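Local coordinates for protein Ton_1535 (Thermococcus onnurineus, PDB 3ZPJ) that is of unknown function but folds into an elongated, all-helical alpha-solenoid distinguished by a left-handed helical turn, at residues 102-107 and 115-120; 122-127 and 134-139; 317-322 and 333-338; 289-292 and 298-301. All blocks are in the same frame, centred on the assembly; numbering follows the deposited sequence.

Interaction 1 (102-107 and 115-120)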
# COMPACT_ATOMS: atom_id res chain seq x y z
N ASP A 102 -16.83 -11.30 17.73
CA ASP A 102 -17.46 -12.07 18.81
C ASP A 102 -17.09 -13.54 18.76
O ASP A 102 -16.81 -14.14 19.80
CB ASP A 102 -18.98 -11.95 18.78
CG ASP A 102 -19.45 -10.56 19.08
OD1 ASP A 102 -18.77 -9.86 19.86
OD2 ASP A 102 -20.50 -10.17 18.53
N GLU A 103 -17.12 -14.10 17.56
CA GLU A 103 -16.74 -15.49 17.34
C GLU A 103 -15.27 -15.76 17.65
O GLU A 103 -14.94 -16.77 18.28
CB GLU A 103 -17.07 -15.91 15.92
CG GLU A 103 -18.57 -15.90 15.64
CD GLU A 103 -19.32 -16.92 16.46
OE1 GLU A 103 -18.74 -18.00 16.72
OE2 GLU A 103 -20.48 -16.66 16.85
N ALA A 104 -14.40 -14.85 17.22
CA ALA A 104 -12.98 -14.92 17.59
C ALA A 104 -12.79 -15.03 19.11
O ALA A 104 -12.02 -15.86 19.58
CB ALA A 104 -12.26 -13.70 17.06
N ASN A 105 -13.51 -14.21 19.86
CA ASN A 105 -13.38 -14.21 21.32
C ASN A 105 -13.94 -15.47 21.97
O ASN A 105 -13.96 -15.57 23.19
CB ASN A 105 -14.05 -12.98 21.93
CG ASN A 105 -13.22 -11.72 21.78
OD1 ASN A 105 -12.00 -11.78 21.69
ND2 ASN A 105 -13.88 -10.56 21.76
N GLU A 106 -14.39 -16.42 21.16
CA GLU A 106 -14.93 -17.67 21.70
C GLU A 106 -13.88 -18.77 21.58
O GLU A 106 -13.99 -19.83 22.20
CB GLU A 106 -16.22 -18.06 20.97
CG GLU A 106 -17.34 -18.50 21.88
CD GLU A 106 -17.62 -17.50 23.00
OE1 GLU A 106 -17.45 -16.28 22.78
OE2 GLU A 106 -18.03 -17.94 24.10
N ILE A 107 -12.85 -18.49 20.78
CA ILE A 107 -11.73 -19.40 20.57
C ILE A 107 -10.85 -19.57 21.80
O ILE A 107 -10.50 -18.59 22.48
CB ILE A 107 -10.85 -18.89 19.43
CG1 ILE A 107 -11.72 -18.65 18.19
CG2 ILE A 107 -9.74 -19.88 19.15
CD1 ILE A 107 -10.89 -18.23 16.95
N MET A 115 -4.53 -16.06 15.06
CA MET A 115 -4.53 -16.35 13.62
C MET A 115 -5.81 -15.85 12.97
O MET A 115 -5.78 -15.19 11.92
CB MET A 115 -4.40 -17.85 13.41
CG MET A 115 -3.07 -18.43 13.85
SD MET A 115 -1.76 -18.02 12.70
CE MET A 115 -1.09 -19.67 12.51
N VAL A 116 -6.92 -16.19 13.60
CA VAL A 116 -8.22 -15.76 13.13
C VAL A 116 -8.30 -14.24 13.16
O VAL A 116 -8.76 -13.64 12.20
CB VAL A 116 -9.34 -16.37 13.99
CG1 VAL A 116 -10.66 -15.66 13.76
CG2 VAL A 116 -9.47 -17.86 13.71
N LEU A 117 -7.82 -13.61 14.23
CA LEU A 117 -7.88 -12.14 14.27
C LEU A 117 -7.14 -11.45 13.12
O LEU A 117 -7.62 -10.44 12.58
CB LEU A 117 -7.38 -11.59 15.60
CG LEU A 117 -8.28 -11.99 16.75
CD1 LEU A 117 -7.70 -11.50 18.05
CD2 LEU A 117 -9.65 -11.40 16.50
N SER A 118 -6.00 -12.00 12.73
CA SER A 118 -5.20 -11.33 11.70
C SER A 118 -5.84 -11.47 10.33
O SER A 118 -5.62 -10.64 9.45
CB SER A 118 -3.75 -11.85 11.70
OG SER A 118 -3.72 -13.25 11.84
N THR A 119 -6.63 -12.53 10.15
CA THR A 119 -7.40 -12.77 8.92
C THR A 119 -8.50 -11.72 8.85
O THR A 119 -8.74 -11.10 7.81
CB THR A 119 -8.06 -14.19 8.93
OG1 THR A 119 -7.06 -15.20 8.77
CG2 THR A 119 -9.07 -14.34 7.79
N LEU A 120 -9.17 -11.54 9.97
CA LEU A 120 -10.21 -10.56 10.10
C LEU A 120 -9.63 -9.16 9.92
O LEU A 120 -10.23 -8.32 9.26
CB LEU A 120 -10.84 -10.72 11.48
CG LEU A 120 -11.66 -9.68 12.23
CD1 LEU A 120 -12.63 -8.93 11.37
CD2 LEU A 120 -12.41 -10.44 13.34

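Interaction 2 (122-127 and 134-139)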
# COMPACT_ATOMS: atom_id res chain seq x y z
N TYR A 122 -7.09 -8.57 8.12
CA TYR A 122 -6.77 -8.48 6.71
C TYR A 122 -8.02 -8.09 5.94
O TYR A 122 -7.95 -7.25 5.03
CB TYR A 122 -6.18 -9.78 6.17
CG TYR A 122 -6.15 -9.85 4.66
CD1 TYR A 122 -5.15 -9.20 3.95
CD2 TYR A 122 -7.12 -10.54 3.95
CE1 TYR A 122 -5.11 -9.24 2.58
CE2 TYR A 122 -7.10 -10.58 2.57
CZ TYR A 122 -6.08 -9.93 1.89
OH TYR A 122 -6.03 -9.98 0.52
N HIS A 123 -9.17 -8.68 6.33
CA HIS A 123 -10.43 -8.32 5.67
C HIS A 123 -10.87 -6.88 5.94
O HIS A 123 -11.37 -6.20 5.04
CB HIS A 123 -11.53 -9.35 5.95
CG HIS A 123 -11.30 -10.64 5.23
ND1 HIS A 123 -11.64 -10.82 3.91
CD2 HIS A 123 -10.71 -11.78 5.63
CE1 HIS A 123 -11.28 -12.03 3.53
NE2 HIS A 123 -10.71 -12.64 4.55
N LEU A 124 -10.60 -6.40 7.15
CA LEU A 124 -10.86 -5.01 7.46
C LEU A 124 -10.06 -4.08 6.53
O LEU A 124 -10.54 -3.02 6.13
CB LEU A 124 -10.52 -4.72 8.92
CG LEU A 124 -11.59 -5.11 9.94
CD1 LEU A 124 -10.97 -5.08 11.32
CD2 LEU A 124 -12.80 -4.16 9.84
N ALA A 125 -8.84 -4.48 6.20
CA ALA A 125 -8.01 -3.67 5.31
C ALA A 125 -8.52 -3.71 3.88
O ALA A 125 -8.63 -2.68 3.24
CB ALA A 125 -6.56 -4.10 5.36
N ILE A 126 -8.84 -4.91 3.39
CA ILE A 126 -9.47 -5.08 2.08
C ILE A 126 -10.73 -4.23 1.98
O ILE A 126 -11.04 -3.66 0.94
CB ILE A 126 -9.86 -6.56 1.82
CG1 ILE A 126 -8.63 -7.46 1.72
CG2 ILE A 126 -10.68 -6.70 0.57
CD1 ILE A 126 -7.46 -6.81 1.07
N ALA A 127 -11.46 -4.14 3.09
CA ALA A 127 -12.72 -3.39 3.17
C ALA A 127 -12.53 -1.88 3.06
O ALA A 127 -13.50 -1.13 2.94
CB ALA A 127 -13.42 -3.72 4.48
N LEU A 134 -5.45 -2.16 11.61
CA LEU A 134 -4.26 -2.10 12.46
C LEU A 134 -4.57 -2.45 13.90
O LEU A 134 -3.83 -3.20 14.55
CB LEU A 134 -3.65 -0.71 12.44
CG LEU A 134 -2.65 -0.41 11.33
CD1 LEU A 134 -2.01 0.95 11.60
CD2 LEU A 134 -1.60 -1.50 11.29
N GLU A 135 -5.66 -1.90 14.40
CA GLU A 135 -6.03 -2.12 15.78
C GLU A 135 -6.18 -3.62 16.02
O GLU A 135 -5.71 -4.16 17.01
CB GLU A 135 -7.33 -1.38 16.10
CG GLU A 135 -7.74 -1.42 17.56
CD GLU A 135 -9.12 -0.82 17.81
OE1 GLU A 135 -9.84 -0.52 16.83
OE2 GLU A 135 -9.48 -0.64 19.00
N ILE A 136 -6.81 -4.30 15.07
CA ILE A 136 -7.06 -5.71 15.20
C ILE A 136 -5.79 -6.53 15.00
O ILE A 136 -5.55 -7.52 15.71
CB ILE A 136 -8.17 -6.15 14.23
CG1 ILE A 136 -9.47 -5.43 14.57
CG2 ILE A 136 -8.34 -7.67 14.24
CD1 ILE A 136 -9.88 -5.54 16.03
N PHE A 137 -4.96 -6.11 14.04
CA PHE A 137 -3.67 -6.78 13.85
C PHE A 137 -2.89 -6.73 15.16
O PHE A 137 -2.24 -7.70 15.53
CB PHE A 137 -2.85 -6.12 12.74
CG PHE A 137 -3.07 -6.71 11.37
CD1 PHE A 137 -2.80 -8.05 11.12
CD2 PHE A 137 -3.50 -5.91 10.31
CE1 PHE A 137 -2.97 -8.60 9.85
CE2 PHE A 137 -3.68 -6.45 9.03
CZ PHE A 137 -3.42 -7.80 8.80
N ASN A 138 -2.96 -5.60 15.85
CA ASN A 138 -2.22 -5.42 17.09
C ASN A 138 -2.75 -6.27 18.22
O ASN A 138 -1.99 -6.80 19.02
CB ASN A 138 -2.19 -3.95 17.49
CG ASN A 138 -1.05 -3.20 16.83
OD1 ASN A 138 -1.24 -2.49 15.85
ND2 ASN A 138 0.15 -3.39 17.35
N ILE A 139 -4.08 -6.38 18.30
CA ILE A 139 -4.71 -7.29 19.24
C ILE A 139 -4.30 -8.73 18.89
O ILE A 139 -3.96 -9.52 19.77
CB ILE A 139 -6.25 -7.20 19.22
CG1 ILE A 139 -6.72 -5.75 19.36
CG2 ILE A 139 -6.86 -8.06 20.32
CD1 ILE A 139 -6.03 -4.98 20.43

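Interaction 3 (317-322 and 333-338)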
# COMPACT_ATOMS: atom_id res chain seq x y z
N LYS A 317 20.28 25.02 0.53
CA LYS A 317 21.40 24.38 1.21
C LYS A 317 21.67 23.01 0.59
O LYS A 317 22.78 22.75 0.12
CB LYS A 317 21.12 24.23 2.72
CG LYS A 317 22.23 23.48 3.46
CD LYS A 317 22.13 23.64 4.96
CE LYS A 317 21.77 22.33 5.65
NZ LYS A 317 21.80 22.47 7.14
N ALA A 318 20.64 22.16 0.60
CA ALA A 318 20.73 20.81 0.04
C ALA A 318 21.40 20.81 -1.33
O ALA A 318 22.35 20.06 -1.57
CB ALA A 318 19.35 20.18 -0.06
N ILE A 319 20.91 21.66 -2.22
CA ILE A 319 21.48 21.76 -3.56
C ILE A 319 22.97 22.06 -3.47
O ILE A 319 23.78 21.47 -4.19
CB ILE A 319 20.78 22.85 -4.38
CG1 ILE A 319 19.34 22.43 -4.71
CG2 ILE A 319 21.57 23.16 -5.65
CD1 ILE A 319 18.48 23.58 -5.25
N ALA A 320 23.33 22.97 -2.57
CA ALA A 320 24.71 23.40 -2.45
C ALA A 320 25.60 22.29 -1.90
O ALA A 320 26.75 22.16 -2.32
CB ALA A 320 24.81 24.64 -1.59
N LEU A 321 25.08 21.50 -0.97
CA LEU A 321 25.86 20.39 -0.43
C LEU A 321 26.14 19.36 -1.51
O LEU A 321 27.26 18.87 -1.65
CB LEU A 321 25.12 19.71 0.73
CG LEU A 321 24.87 20.52 2.00
CD1 LEU A 321 24.22 19.64 3.04
CD2 LEU A 321 26.16 21.15 2.52
N GLU A 322 25.10 19.03 -2.29
CA GLU A 322 25.24 18.07 -3.37
C GLU A 322 26.27 18.57 -4.37
O GLU A 322 27.10 17.80 -4.86
CB GLU A 322 23.91 17.84 -4.07
CG GLU A 322 23.98 16.71 -5.08
CD GLU A 322 24.23 15.37 -4.42
OE1 GLU A 322 23.77 15.19 -3.27
OE2 GLU A 322 24.86 14.50 -5.06
N LYS A 333 29.36 29.16 -4.06
CA LYS A 333 29.47 30.32 -3.18
C LYS A 333 28.24 31.21 -3.30
O LYS A 333 27.64 31.60 -2.29
CB LYS A 333 30.76 31.08 -3.44
CG LYS A 333 32.01 30.24 -3.16
CD LYS A 333 31.95 29.59 -1.77
CE LYS A 333 33.10 28.62 -1.51
NZ LYS A 333 32.94 27.31 -2.21
N LYS A 334 27.86 31.51 -4.54
CA LYS A 334 26.71 32.36 -4.82
C LYS A 334 25.45 31.79 -4.17
O LYS A 334 24.64 32.52 -3.61
CB LYS A 334 26.49 32.46 -6.33
CG LYS A 334 27.76 32.27 -7.16
CD LYS A 334 27.53 32.68 -8.62
CE LYS A 334 28.85 32.87 -9.37
NZ LYS A 334 29.67 34.00 -8.83
N ILE A 335 25.31 30.47 -4.25
CA ILE A 335 24.13 29.81 -3.74
C ILE A 335 24.05 29.95 -2.23
O ILE A 335 22.99 30.23 -1.68
CB ILE A 335 24.12 28.32 -4.13
CG1 ILE A 335 23.85 28.19 -5.63
CG2 ILE A 335 23.09 27.54 -3.32
CD1 ILE A 335 23.66 26.75 -6.09
N ILE A 336 25.18 29.77 -1.57
CA ILE A 336 25.22 29.87 -0.12
C ILE A 336 24.84 31.28 0.31
O ILE A 336 24.01 31.45 1.21
CB ILE A 336 26.60 29.49 0.42
CG1 ILE A 336 26.97 28.08 -0.04
CG2 ILE A 336 26.59 29.57 1.94
CD1 ILE A 336 26.55 27.00 0.90
N GLU A 337 25.44 32.28 -0.34
CA GLU A 337 25.13 33.69 -0.08
C GLU A 337 23.63 33.95 -0.23
O GLU A 337 23.07 34.82 0.44
CB GLU A 337 25.86 34.61 -1.07
CG GLU A 337 27.39 34.55 -1.03
CD GLU A 337 28.04 35.56 -1.97
OE1 GLU A 337 27.32 36.30 -2.68
OE2 GLU A 337 29.29 35.63 -2.00
N SER A 338 23.01 33.19 -1.12
CA SER A 338 21.59 33.32 -1.43
C SER A 338 20.67 32.86 -0.31
O SER A 338 19.50 33.25 -0.27
CB SER A 338 21.28 32.52 -2.70
OG SER A 338 19.88 32.39 -2.91

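Interaction 4 (289-292 and 298-301)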
# COMPACT_ATOMS: atom_id res chain seq x y z
N LEU A 289 12.53 16.72 -5.11
CA LEU A 289 12.59 15.57 -6.02
C LEU A 289 13.74 15.71 -7.00
O LEU A 289 14.53 14.79 -7.17
CB LEU A 289 11.27 15.36 -6.77
CG LEU A 289 10.18 14.72 -5.91
CD1 LEU A 289 8.81 14.82 -6.57
CD2 LEU A 289 10.52 13.28 -5.66
N LEU A 290 13.86 16.89 -7.61
CA LEU A 290 14.91 17.12 -8.59
C LEU A 290 16.31 17.07 -7.96
O LEU A 290 17.27 16.65 -8.61
CB LEU A 290 14.67 18.45 -9.29
CG LEU A 290 13.45 18.43 -10.21
CD1 LEU A 290 13.07 19.83 -10.63
CD2 LEU A 290 13.72 17.54 -11.41
N THR A 291 16.42 17.50 -6.71
CA THR A 291 17.69 17.40 -6.02
C THR A 291 18.09 15.93 -5.81
O THR A 291 19.17 15.52 -6.21
CB THR A 291 17.69 18.16 -4.70
OG1 THR A 291 17.55 19.55 -4.97
CG2 THR A 291 19.01 17.93 -3.96
N GLU A 292 17.20 15.14 -5.21
CA GLU A 292 17.50 13.72 -4.98
C GLU A 292 17.74 12.99 -6.29
O GLU A 292 18.46 11.99 -6.35
CB GLU A 292 16.38 13.04 -4.17
CG GLU A 292 16.12 13.73 -2.83
CD GLU A 292 15.02 13.08 -1.99
OE1 GLU A 292 14.60 11.94 -2.30
OE2 GLU A 292 14.58 13.73 -1.01
N ARG A 298 17.65 22.03 -12.87
CA ARG A 298 16.22 22.24 -12.72
C ARG A 298 15.87 22.48 -11.25
O ARG A 298 15.03 23.32 -10.94
CB ARG A 298 15.42 21.05 -13.24
CG ARG A 298 15.45 20.84 -14.75
CD ARG A 298 14.59 19.63 -15.09
NE ARG A 298 14.63 19.25 -16.50
CZ ARG A 298 13.86 19.80 -17.43
NH1 ARG A 298 13.01 20.77 -17.10
NH2 ARG A 298 13.94 19.39 -18.69
N ALA A 299 16.53 21.74 -10.36
CA ALA A 299 16.27 21.85 -8.93
C ALA A 299 16.51 23.26 -8.43
O ALA A 299 15.77 23.77 -7.60
CB ALA A 299 17.11 20.85 -8.15
N LEU A 300 17.53 23.91 -8.97
CA LEU A 300 17.79 25.29 -8.58
C LEU A 300 16.69 26.22 -9.07
O LEU A 300 16.29 27.14 -8.34
CB LEU A 300 19.16 25.75 -9.08
CG LEU A 300 19.62 27.07 -8.46
CD1 LEU A 300 19.70 26.93 -6.95
CD2 LEU A 300 20.97 27.50 -9.04
N LYS A 301 16.19 26.00 -10.28
CA LYS A 301 15.12 26.85 -10.81
C LYS A 301 13.95 26.82 -9.85
O LYS A 301 13.39 27.87 -9.50
CB LYS A 301 14.62 26.37 -12.17
CG LYS A 301 15.61 26.36 -13.30
CD LYS A 301 14.97 25.67 -14.50
CE LYS A 301 15.91 25.61 -15.67
NZ LYS A 301 16.52 26.94 -15.91

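Interaction 1 (102-107 and 115-120)
A104 and I107 present two bumps of different size to V116 and L117 on the next helix of the solenoid. The smaller bump is the methyl of A104: its CB lies 3.5 Å from L117 CD2 and 4.2 Å from V116 CG1, so it rests between the branches of two successive residues. So small a side chain permits a close backbone approach, with the CA atoms of A104 and V116 6.6 Å apart.

The larger bump is the end of I107. Its CD1 is 3.6 Å from V116 CG2, and the CB of V116, at 3.8 Å from the same methyl, forms the floor between the two branches. V116 CG1, 4.1 Å from I107 CD1, closes the other flank, so the isoleucine tip fills the valine fork. An extended outer chain (chi2 -176°) carries CD1 that far forward.

A type I turn from A104 to I107 sets the spacing of the bumps. I107 N donates to A104 O at 3.0 Å just as helix 90-104 ends, and both residues direct their CB toward the partner helix. All the contacts are apolar.

V116 also packs on A71 and A74 of helix 70-86, L117 leans on A140 and T143 of helix 130-146, and S118 meets I161 and L164 of helix 151-170. Helix 110-126 thus packs against helices both earlier and later in the chain.

Interaction 2 (122-127 and 134-139)
The ring of F137, on helix 130-146 of the alpha-solenoid, reaches the backbone of Y122 on the preceding helix 110-126 with its outer corner: F137 CZ lies 3.8 Å from Y122 N and 4.0 Å from Y122 CA. Relative to the ring plane, that nitrogen approaches obliquely. The two aromatic side chains do not stack on each other, because the tyrosine ring leads away from helix 130-146. One of its faces is instead occupied by I126 CG1 of its own helix, 3.5 Å above the plane and displaced toward the rim. A face of the H123 imidazole in turn receives Y122 CD2, positioned over the ring centre.

A short connection joins the two helices into a helical hairpin. F137 has a first torsion of -91°, some 30° from a staggered position, and its ring thereby swings from the flank of its helix toward Y122. L164 and L165 of helix 151-170 also pack against it, so the phenyl group joins three helices. Helix 90-104 adds F97, which touches L124, and I101, which touches I136. H123 faces yet another neighbour, its ND1 hydrogen-bonded to S82 OG of helix 70-86.

The second point of closure is aliphatic. L124 and I136 both point their CB atoms across the interface, and their side chains meet at about a right angle. A nearly extended outer torsion in L124 (chi2 166°) pushes one methyl forward, and L124 CD1 touches I136 CG1 at 3.6 Å.

Interaction 3 (317-322 and 333-338)
Near the C-terminal end of the alpha-solenoid, an antiparallel helical pair closes through A320, I335 and I336, with I319 at its margin. The short axes of 317-322 and 333-338 run at 158° to each other and approach to 9.4 Å. The smallest side chain lies at the centre: A320 CB is 3.8 Å from I335 CG2 and also 3.8 Å from I336 CD1, so two branched side chains from successive residues hold one methyl between them.

The two isoleucines reach it by different branches. I335 offers CG2, which stands anti to its backbone N, whereas I336 bends its outer chain (chi2 -91°) to bring CD1 across. I335 then has its other arm to spare: its CD1, extended along CG1, lies 4.2 Å from I319 CG2, and these two side chains meet nearly at right angles.

The four touching residues are buried and wholly apolar. L300 of helix 296-303 packs on both I319 and I335, while R345 and A348 of helix 342-351 flank I336. Here one alanine set against two isoleucines makes the join; consecutive antiparallel helices, each packed on its neighbours in the chain, are the building principle of an alpha-solenoid.

Interaction 4 (289-292 and 298-301)
L290 and A299 form the tight part of this contact, where helices 280-293 and 296-303 of the alpha-solenoid follow each other through a very short connection. Their CA atoms are only 4.9 Å apart, a separation that the single methyl of A299 makes possible. L290 CB lies 3.6 Å from A299 CB and 3.8 Å from A299 CA, so the leucine stem lies directly against the facing backbone. Both residues are buried, and both direct CB across the interface.

The opposite quality appears in R298. Only the base of this side chain takes part: its CB is 3.7 Å from L290 CD1, and the same methyl comes within 3.9 Å of R298 C. Beyond that the arginine, extended from CG to NE, runs away from 289-292, and its guanidinium makes a cation-pi contact with F270 instead. R298 is partly exposed, whereas L290 and A299 are buried, so the looser part of the contact lies where the arginine leaves it. On the other helix, E292 also turns aside, to a salt bridge with R256.

T291 completes the tight side with an atom that is polar but already engaged. A first torsion of -65° sets its OG1 beside the backbone N, a position from which it hydrogen-bonds to A287 O one turn earlier in the helix. With that bond made, the hydroxyl can meet the interface as a packing surface, and I319 of helix 309-325 touches the same threonine. Across the hairpin, T291 OG1 rests 3.5 Å from A299 CB.

In the fold
Along the chain the order is interaction 1, interaction 2, interaction 4 and interaction 3, with none enclosing another. They form two clusters on opposite sides of the chain's centre. Interactions 1 and 2 share helix 110-126; their centres lie 11 Å apart and they touch, L117 O packing on I136 CG2 at 3.3 Å. Interactions 4 and 3, centres 12 Å apart, use the successive helices 296-303 and 309-325 and meet where I319 CG1 lies 3.4 Å from T291 OG1. Between the clusters, centres are 39 to 57 Å apart. Packing is thus passed from helix to neighbouring helix, as expected of an elongated solenoid, instead of converging on one central core.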